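ATP-dependent 6-phosphofructokinase subunit beta (Saccharomyces cerevisiae, PDB 3O8O) catalyses the ATP-dependent phosphorylation of fructose 6-phosphate to fructose 1,6-bisphosphate, the first committing step of glycolysis. Local coordinates at residues Asp155-Thr160 and Met197-Gly202; Ala163-Tyr168 and Ile301-Gln306. All coordinates share one frame; numbering follows the deposited sequence.

Contact 1. Residues Asp155-Thr160 and Met197-Gly202; sequences DNDMST and MGRNCG. With F6P (6-O-phosphono-beta-D-fructofuranose), chain K.
Asp-155 and Gly-198 bring two loops together with their CA atoms 4.4 Å apart, and the two backbones still run near each other at Asp-157 and Cys-201. Gly-198 to Cys-201 form a type II' beta turn closed by Cys-201 N on Gly-198 O at 2.8 Å. One loop follows strand 146-151 of the mixed sheet and the other follows strand 191-196 of the parallel sheet; at the ends of these strands they line the fructose 6-phosphate pocket of this phosphofructokinase domain. Gly-198 takes a phi of 129°, at which a CB would jam against the carbonyl O of Met-197.

With CG anti to its own carbonyl carbon (chi1 -52°), Asp-155 aims its carboxylate at the turn and the sugar together. Its OD1 packs on Gly-198 CA and accepts a hydrogen bond from F6P O3 at 2.6 Å. The same hydroxyl oxygen takes a bond from Gly-198 N at 3.3 Å, so O3 donates to one loop and accepts from the other. Asp-155 is separately predicted to be the proton acceptor of the reaction. Its second oxygen, OD2, is less surely placed; it lies near the guanidinium edge of Arg-199 in a long salt bridge to NE.

Glu-254 accepts from Arg-199 N and also binds the sugar; F6P is also hydrogen-bonded by His-288 and by residues of another protein chain. Farther along the two loops, Asp-157 and Cys-201 meet alongside, CB to CB, at 3.4 Å, and the sulfur lies beside the carbonyls of Asp-155 and Asn-156. At the C1 end of the sugar, itself less surely placed, F6P O1 lies in the guanidinium plane of Arg-199, at its edge, 3.2 Å from NH2.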
ATOM      1  N   ASP B 155     -41.420 -19.344 -20.662  1.00 65.70           N
ATOM      2  CA  ASP B 155     -41.621 -19.739 -22.067  1.00 65.29           C
ATOM      3  C   ASP B 155     -41.187 -18.772 -23.173  1.00 65.29           C
ATOM      4  O   ASP B 155     -40.848 -19.212 -24.267  1.00 64.95           O
ATOM      5  CB  ASP B 155     -43.083 -20.097 -22.290  1.00 81.28           C
ATOM      6  CG  ASP B 155     -43.602 -21.109 -21.269  1.00 81.28           C
ATOM      7  OD1 ASP B 155     -42.835 -22.011 -20.846  1.00 81.28           O
ATOM      8  OD2 ASP B 155     -44.794 -21.010 -20.904  1.00 81.28           O
ATOM      9  N   ASN B 156     -41.187 -17.471 -22.882  1.00 81.28           N
ATOM     10  CA  ASN B 156     -40.798 -16.441 -23.853  1.00 81.28           C
ATOM     11  C   ASN B 156     -41.629 -16.624 -25.111  1.00 81.28           C
ATOM     12  O   ASN B 156     -41.090 -16.763 -26.204  1.00 81.28           O
ATOM     13  CB  ASN B 156     -39.296 -16.538 -24.193  1.00 54.34           C
ATOM     14  CG  ASN B 156     -38.730 -15.226 -24.749  1.00 54.82           C
ATOM     15  OD1 ASN B 156     -39.063 -14.148 -24.263  1.00 53.89           O
ATOM     16  ND2 ASN B 156     -37.861 -15.316 -25.753  1.00 54.30           N
ATOM     17  N   ASP B 157     -42.948 -16.635 -24.956  1.00 81.28           N
ATOM     18  CA  ASP B 157     -43.820 -16.819 -26.105  1.00 81.28           C
ATOM     19  C   ASP B 157     -44.902 -15.746 -26.262  1.00 81.28           C
ATOM     20  O   ASP B 157     -45.953 -16.007 -26.844  1.00 81.28           O
ATOM     21  CB  ASP B 157     -44.472 -18.200 -26.061  1.00 66.54           C
ATOM     22  CG  ASP B 157     -45.469 -18.332 -24.944  1.00 67.26           C
ATOM     23  OD1 ASP B 157     -45.854 -17.306 -24.350  1.00 67.35           O
ATOM     24  OD2 ASP B 157     -45.882 -19.469 -24.663  1.00 67.24           O
ATOM     25  N   MET B 158     -44.657 -14.552 -25.734  1.00 81.22           N
ATOM     26  CA  MET B 158     -45.612 -13.453 -25.869  1.00 81.22           C
ATOM     27  C   MET B 158     -44.972 -12.601 -26.965  1.00 81.22           C
ATOM     28  O   MET B 158     -43.914 -11.988 -26.779  1.00 81.22           O
ATOM     29  CB  MET B 158     -45.744 -12.700 -24.549  1.00 52.17           C
ATOM     30  N   SER B 159     -45.626 -12.586 -28.119  1.00 81.13           N
ATOM     31  CA  SER B 159     -45.126 -11.922 -29.322  1.00 81.13           C
ATOM     32  C   SER B 159     -44.616 -10.489 -29.362  1.00 80.96           C
ATOM     33  O   SER B 159     -43.679 -10.212 -30.112  1.00 80.01           O
ATOM     34  CB  SER B 159     -46.147 -12.116 -30.447  1.00 81.28           C
ATOM     35  OG  SER B 159     -46.309 -13.500 -30.724  1.00 81.28           O
ATOM     36  N   THR B 160     -45.190  -9.583 -28.582  1.00 77.73           N
ATOM     37  CA  THR B 160     -44.725  -8.201 -28.657  1.00 77.73           C
ATOM     38  C   THR B 160     -43.466  -7.861 -27.829  1.00 77.73           C
ATOM     39  O   THR B 160     -42.923  -6.749 -27.940  1.00 77.73           O
ATOM     40  CB  THR B 160     -45.877  -7.211 -28.309  1.00 81.28           C
ATOM     41  OG1 THR B 160     -46.116  -7.197 -26.898  1.00 81.28           O
ATOM     42  CG2 THR B 160     -47.157  -7.635 -29.011  1.00 81.28           C
ATOM     43  N   MET B 197     -39.119 -27.605 -21.084  1.00 72.65           N
ATOM     44  CA  MET B 197     -40.388 -26.887 -21.033  1.00 73.00           C
ATOM     45  C   MET B 197     -40.529 -25.868 -22.141  1.00 73.70           C
ATOM     46  O   MET B 197     -39.711 -25.819 -23.060  1.00 73.46           O
ATOM     47  CB  MET B 197     -40.561 -26.169 -19.694  1.00 55.53           C
ATOM     48  CG  MET B 197     -40.699 -27.084 -18.505  1.00 54.70           C
ATOM     49  SD  MET B 197     -41.420 -26.192 -17.154  1.00 54.11           S
ATOM     50  CE  MET B 197     -42.027 -27.507 -16.113  1.00 54.49           C
ATOM     51  N   GLY B 198     -41.574 -25.050 -22.039  1.00 66.58           N
ATOM     52  CA  GLY B 198     -41.806 -24.025 -23.034  1.00 66.58           C
ATOM     53  C   GLY B 198     -43.219 -24.036 -23.580  1.00 66.58           C
ATOM     54  O   GLY B 198     -43.582 -23.205 -24.419  1.00 66.58           O
ATOM     55  N   ARG B 199     -44.028 -24.978 -23.108  1.00 81.28           N
ATOM     56  CA  ARG B 199     -45.404 -25.070 -23.573  1.00 81.28           C
ATOM     57  C   ARG B 199     -45.409 -25.263 -25.092  1.00 81.28           C
ATOM     58  O   ARG B 199     -44.991 -26.308 -25.599  1.00 81.28           O
ATOM     59  CB  ARG B 199     -46.148 -23.791 -23.208  1.00 62.04           C
ATOM     60  CG  ARG B 199     -47.634 -23.850 -23.407  1.00 62.17           C
ATOM     61  CD  ARG B 199     -48.287 -22.559 -22.911  1.00 61.06           C
ATOM     62  NE  ARG B 199     -48.176 -22.356 -21.465  1.00 60.87           N
ATOM     63  CZ  ARG B 199     -48.953 -22.959 -20.565  1.00 62.00           C
ATOM     64  NH1 ARG B 199     -49.898 -23.798 -20.962  1.00 62.84           N
ATOM     65  NH2 ARG B 199     -48.797 -22.741 -19.262  1.00 62.17           N
ATOM     66  N   ASN B 200     -45.853 -24.246 -25.824  1.00 79.73           N
ATOM     67  CA  ASN B 200     -45.913 -24.357 -27.279  1.00 79.73           C
ATOM     68  C   ASN B 200     -44.839 -23.564 -27.983  1.00 79.73           C
ATOM     69  O   ASN B 200     -44.843 -23.457 -29.209  1.00 79.73           O
ATOM     70  CB  ASN B 200     -47.289 -23.915 -27.794  1.00 64.98           C
ATOM     71  CG  ASN B 200     -48.431 -24.795 -27.265  1.00 64.98           C
ATOM     72  OD1 ASN B 200     -48.418 -26.022 -27.430  1.00 64.98           O
ATOM     73  ND2 ASN B 200     -49.423 -24.170 -26.631  1.00 64.98           N
ATOM     74  N   CYS B 201     -43.926 -22.998 -27.203  1.00 77.09           N
ATOM     75  CA  CYS B 201     -42.832 -22.218 -27.760  1.00 76.62           C
ATOM     76  C   CYS B 201     -41.579 -23.052 -27.724  1.00 75.69           C
ATOM     77  O   CYS B 201     -41.452 -23.953 -26.905  1.00 75.86           O
ATOM     78  CB  CYS B 201     -42.620 -20.953 -26.958  1.00 81.28           C
ATOM     79  SG  CYS B 201     -41.447 -19.864 -27.751  1.00 81.28           S
ATOM     80  N   GLY B 202     -40.655 -22.768 -28.619  1.00 73.93           N
ATOM     81  CA  GLY B 202     -39.434 -23.547 -28.654  1.00 73.93           C
ATOM     82  C   GLY B 202     -38.205 -22.704 -28.390  1.00 73.93           C
ATOM     83  O   GLY B 202     -37.071 -23.136 -28.631  1.00 73.93           O
TER
HETATM   84  O1  F6P K 980     -46.432 -21.354 -17.633  1.00 77.94           O
HETATM   85  C1  F6P K 980     -45.972 -22.195 -18.690  1.00 79.75           C
HETATM   86  C2  F6P K 980     -45.366 -23.470 -18.101  1.00 80.00           C
HETATM   87  O2  F6P K 980     -44.256 -23.184 -17.260  1.00 80.73           O
HETATM   88  C3  F6P K 980     -44.890 -24.432 -19.187  1.00 80.12           C
HETATM   89  O3  F6P K 980     -43.528 -24.198 -19.563  1.00 79.05           O
HETATM   90  C4  F6P K 980     -45.181 -25.809 -18.513  1.00 80.33           C
HETATM   91  O4  F6P K 980     -45.333 -26.865 -19.468  1.00 80.62           O
HETATM   92  C5  F6P K 980     -46.476 -25.488 -17.704  1.00 80.12           C
HETATM   93  O5  F6P K 980     -46.309 -24.130 -17.301  1.00 80.52           O
HETATM   94  C6  F6P K 980     -46.584 -26.253 -16.406  1.00 80.11           C
HETATM   95  O6  F6P K 980     -47.811 -25.821 -15.815  1.00 81.26           O
HETATM   96  P   F6P K 980     -47.992 -26.501 -14.369  1.00 82.32           P
HETATM   97  O1P F6P K 980     -46.896 -26.024 -13.490  1.00 82.32           O
HETATM   98  O2P F6P K 980     -49.394 -26.031 -13.734  1.00 81.74           O
HETATM   99  O3P F6P K 980     -47.915 -28.123 -14.476  1.00 81.43           O

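Contact 2. Residues Ala163-Tyr168 and Ile301-Gln306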
ATOM      1  N   ALA B 163     -38.217 -10.659 -24.495  1.00 73.24           N
ATOM      2  CA  ALA B 163     -37.941 -11.528 -23.359  1.00 72.69           C
ATOM      3  C   ALA B 163     -38.976 -11.448 -22.259  1.00 71.82           C
ATOM      4  O   ALA B 163     -39.245 -10.378 -21.744  1.00 72.29           O
ATOM      5  CB  ALA B 163     -36.574 -11.197 -22.791  1.00 81.28           C
ATOM      6  N   THR B 164     -39.573 -12.575 -21.904  1.00 71.06           N
ATOM      7  CA  THR B 164     -40.534 -12.556 -20.815  1.00 70.82           C
ATOM      8  C   THR B 164     -39.706 -12.679 -19.549  1.00 70.61           C
ATOM      9  O   THR B 164     -38.640 -13.303 -19.546  1.00 71.47           O
ATOM     10  CB  THR B 164     -41.524 -13.739 -20.878  1.00 68.12           C
ATOM     11  OG1 THR B 164     -40.818 -14.954 -21.157  1.00 67.08           O
ATOM     12  CG2 THR B 164     -42.580 -13.483 -21.947  1.00 68.74           C
ATOM     13  N   ILE B 165     -40.171 -12.076 -18.469  1.00 52.03           N
ATOM     14  CA  ILE B 165     -39.416 -12.160 -17.234  1.00 51.39           C
ATOM     15  C   ILE B 165     -39.346 -13.637 -16.869  1.00 51.31           C
ATOM     16  O   ILE B 165     -40.369 -14.308 -16.824  1.00 51.18           O
ATOM     17  CB  ILE B 165     -40.110 -11.383 -16.082  1.00 43.59           C
ATOM     18  CG1 ILE B 165     -40.211  -9.901 -16.435  1.00 43.59           C
ATOM     19  CG2 ILE B 165     -39.319 -11.537 -14.797  1.00 43.59           C
ATOM     20  CD1 ILE B 165     -40.977  -9.086 -15.413  1.00 60.06           C
ATOM     21  N   GLY B 166     -38.142 -14.145 -16.629  1.00 62.53           N
ATOM     22  CA  GLY B 166     -37.994 -15.543 -16.249  1.00 63.22           C
ATOM     23  C   GLY B 166     -37.480 -16.454 -17.350  1.00 63.13           C
ATOM     24  O   GLY B 166     -36.974 -17.549 -17.083  1.00 62.75           O
ATOM     25  N   ALA B 167     -37.603 -16.002 -18.593  1.00 75.39           N
ATOM     26  CA  ALA B 167     -37.157 -16.793 -19.728  1.00 73.95           C
ATOM     27  C   ALA B 167     -35.699 -17.206 -19.593  1.00 72.81           C
ATOM     28  O   ALA B 167     -35.386 -18.395 -19.499  1.00 71.61           O
ATOM     29  CB  ALA B 167     -37.359 -16.013 -20.995  1.00 81.28           C
ATOM     30  N   TYR B 168     -34.806 -16.228 -19.589  1.00 50.61           N
ATOM     31  CA  TYR B 168     -33.388 -16.532 -19.466  1.00 49.81           C
ATOM     32  C   TYR B 168     -33.005 -17.296 -18.202  1.00 49.69           C
ATOM     33  O   TYR B 168     -32.021 -18.034 -18.199  1.00 49.87           O
ATOM     34  CB  TYR B 168     -32.580 -15.260 -19.574  1.00 57.59           C
ATOM     35  CG  TYR B 168     -32.501 -14.778 -20.989  1.00 59.36           C
ATOM     36  CD1 TYR B 168     -33.234 -13.671 -21.423  1.00 60.61           C
ATOM     37  CD2 TYR B 168     -31.673 -15.422 -21.895  1.00 59.97           C
ATOM     38  CE1 TYR B 168     -33.127 -13.216 -22.728  1.00 61.44           C
ATOM     39  CE2 TYR B 168     -31.552 -14.986 -23.192  1.00 60.76           C
ATOM     40  CZ  TYR B 168     -32.275 -13.881 -23.616  1.00 61.94           C
ATOM     41  OH  TYR B 168     -32.132 -13.438 -24.927  1.00 63.42           O
ATOM     42  N   ILE B 301     -32.659  -7.544 -13.350  1.00 50.39           N
ATOM     43  CA  ILE B 301     -32.570  -6.223 -13.958  1.00 49.56           C
ATOM     44  C   ILE B 301     -33.742  -5.899 -14.877  1.00 50.24           C
ATOM     45  O   ILE B 301     -34.228  -4.763 -14.921  1.00 50.63           O
ATOM     46  CB  ILE B 301     -31.255  -6.074 -14.732  1.00 33.43           C
ATOM     47  CG1 ILE B 301     -30.088  -6.347 -13.779  1.00 33.43           C
ATOM     48  CG2 ILE B 301     -31.141  -4.658 -15.308  1.00 33.43           C
ATOM     49  CD1 ILE B 301     -28.715  -6.429 -14.446  1.00 58.66           C
ATOM     50  N   LEU B 302     -34.205  -6.898 -15.609  1.00 46.27           N
ATOM     51  CA  LEU B 302     -35.324  -6.676 -16.509  1.00 47.11           C
ATOM     52  C   LEU B 302     -36.582  -6.411 -15.703  1.00 47.84           C
ATOM     53  O   LEU B 302     -37.262  -5.416 -15.895  1.00 47.98           O
ATOM     54  CB  LEU B 302     -35.552  -7.893 -17.414  1.00 56.11           C
ATOM     55  CG  LEU B 302     -36.821  -7.816 -18.270  1.00 55.88           C
ATOM     56  CD1 LEU B 302     -36.775  -6.583 -19.170  1.00 56.01           C
ATOM     57  CD2 LEU B 302     -36.939  -9.061 -19.088  1.00 55.97           C
ATOM     58  N   ALA B 303     -36.887  -7.314 -14.790  1.00 62.78           N
ATOM     59  CA  ALA B 303     -38.069  -7.176 -13.960  1.00 64.96           C
ATOM     60  C   ALA B 303     -38.026  -5.923 -13.089  1.00 66.64           C
ATOM     61  O   ALA B 303     -39.058  -5.363 -12.741  1.00 68.01           O
ATOM     62  CB  ALA B 303     -38.226  -8.410 -13.095  1.00 40.72           C
ATOM     63  N   THR B 304     -36.833  -5.480 -12.723  1.00 66.06           N
ATOM     64  CA  THR B 304     -36.740  -4.293 -11.909  1.00 66.90           C
ATOM     65  C   THR B 304     -37.102  -3.056 -12.707  1.00 67.47           C
ATOM     66  O   THR B 304     -37.814  -2.192 -12.204  1.00 67.62           O
ATOM     67  CB  THR B 304     -35.341  -4.120 -11.333  1.00 70.26           C
ATOM     68  OG1 THR B 304     -35.090  -5.186 -10.405  1.00 69.91           O
ATOM     69  CG2 THR B 304     -35.212  -2.764 -10.620  1.00 69.94           C
ATOM     70  N   LEU B 305     -36.621  -2.960 -13.945  1.00 63.25           N
ATOM     71  CA  LEU B 305     -36.938  -1.792 -14.766  1.00 63.75           C
ATOM     72  C   LEU B 305     -38.383  -1.790 -15.254  1.00 64.78           C
ATOM     73  O   LEU B 305     -39.039  -0.758 -15.271  1.00 65.40           O
ATOM     74  CB  LEU B 305     -36.023  -1.710 -15.979  1.00 40.67           C
ATOM     75  CG  LEU B 305     -34.535  -1.530 -15.722  1.00 39.77           C
ATOM     76  CD1 LEU B 305     -33.855  -1.435 -17.078  1.00 38.80           C
ATOM     77  CD2 LEU B 305     -34.262  -0.289 -14.906  1.00 38.92           C
ATOM     78  N   GLN B 306     -38.877  -2.943 -15.666  1.00 62.56           N
ATOM     79  CA  GLN B 306     -40.238  -3.025 -16.137  1.00 63.03           C
ATOM     80  C   GLN B 306     -41.200  -2.649 -15.030  1.00 64.22           C
ATOM     81  O   GLN B 306     -42.132  -1.873 -15.240  1.00 64.25           O
ATOM     82  CB  GLN B 306     -40.523  -4.427 -16.655  1.00 57.02           C
ATOM     83  CG  GLN B 306     -39.852  -4.672 -17.991  1.00 57.31           C
ATOM     84  CD  GLN B 306     -40.336  -5.924 -18.653  1.00 58.01           C
ATOM     85  OE1 GLN B 306     -40.041  -6.174 -19.813  1.00 58.62           O
ATOM     86  NE2 GLN B 306     -41.087  -6.728 -17.921  1.00 58.15           N
TER
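Ile-165 reaches across to helix 297-316 and packs on one turn of it, touching Leu-302, Ala-303 and Gln-306. Its CB points neither at the helix nor away from it; the branches make the approach. CG2, set anti to the backbone N, rests on Ala-303 CB at 3.7 Å. CG1 runs between two neighbours, with Gln-306 NE2 at 3.6 Å and Leu-302 CD2 at 4.3 Å. Because chi2 is extended (175°), CD1 carries the chain on to a place between Ala-303 CB at 3.7 Å and Gln-306 NE2 at 3.4 Å. The two long side chains lie antiparallel where they pass, the Ile-165 methyl against the Gln-306 amide nitrogen. Leu-302 CD2 also lies 3.8 Å from Ala-163 O, beside the Ala-163 methyl.

This joins the type II turn of Thr-164 to Ala-167, which leads into helix 167-187, to the helix that precedes strand 324-328 in the alpha/beta fold. Gly-166, the N-cap, adds a polar tie through its N to Asp-299, and Asn-21 of helix 18-32 also touches Ile-165. Cutting Ile-165 back to an alanine removes CG1, CG2 and CD1, which would probably leave a gap beside Ala-303 CB and take one packing neighbour from the Gln-306 amide. With no hydrogen bond between the two segments, their fit depends on the shapes of buried, mostly apolar groups.

How the contacts relate
Both contacts draw on the connection between strand 146-151 and helix 167-187 in the catalytic domain, and their centres lie 14 Å apart. Contact 1 takes its early part to the substrate: largely buried, yet with Arg-199 exposed, it works through carboxylate, backbone N-H and sugar hydroxyl. Contact 2 takes its later part into the core, where every touching residue is buried and methyl groups do most of the work. One pairs this connection with the loop that follows strand 191-196 of the parallel sheet, the other with a helix. They meet directly at Asn-156, whose OD1 probably accepts a hydrogen bond from Thr-164 N at 2.9 Å.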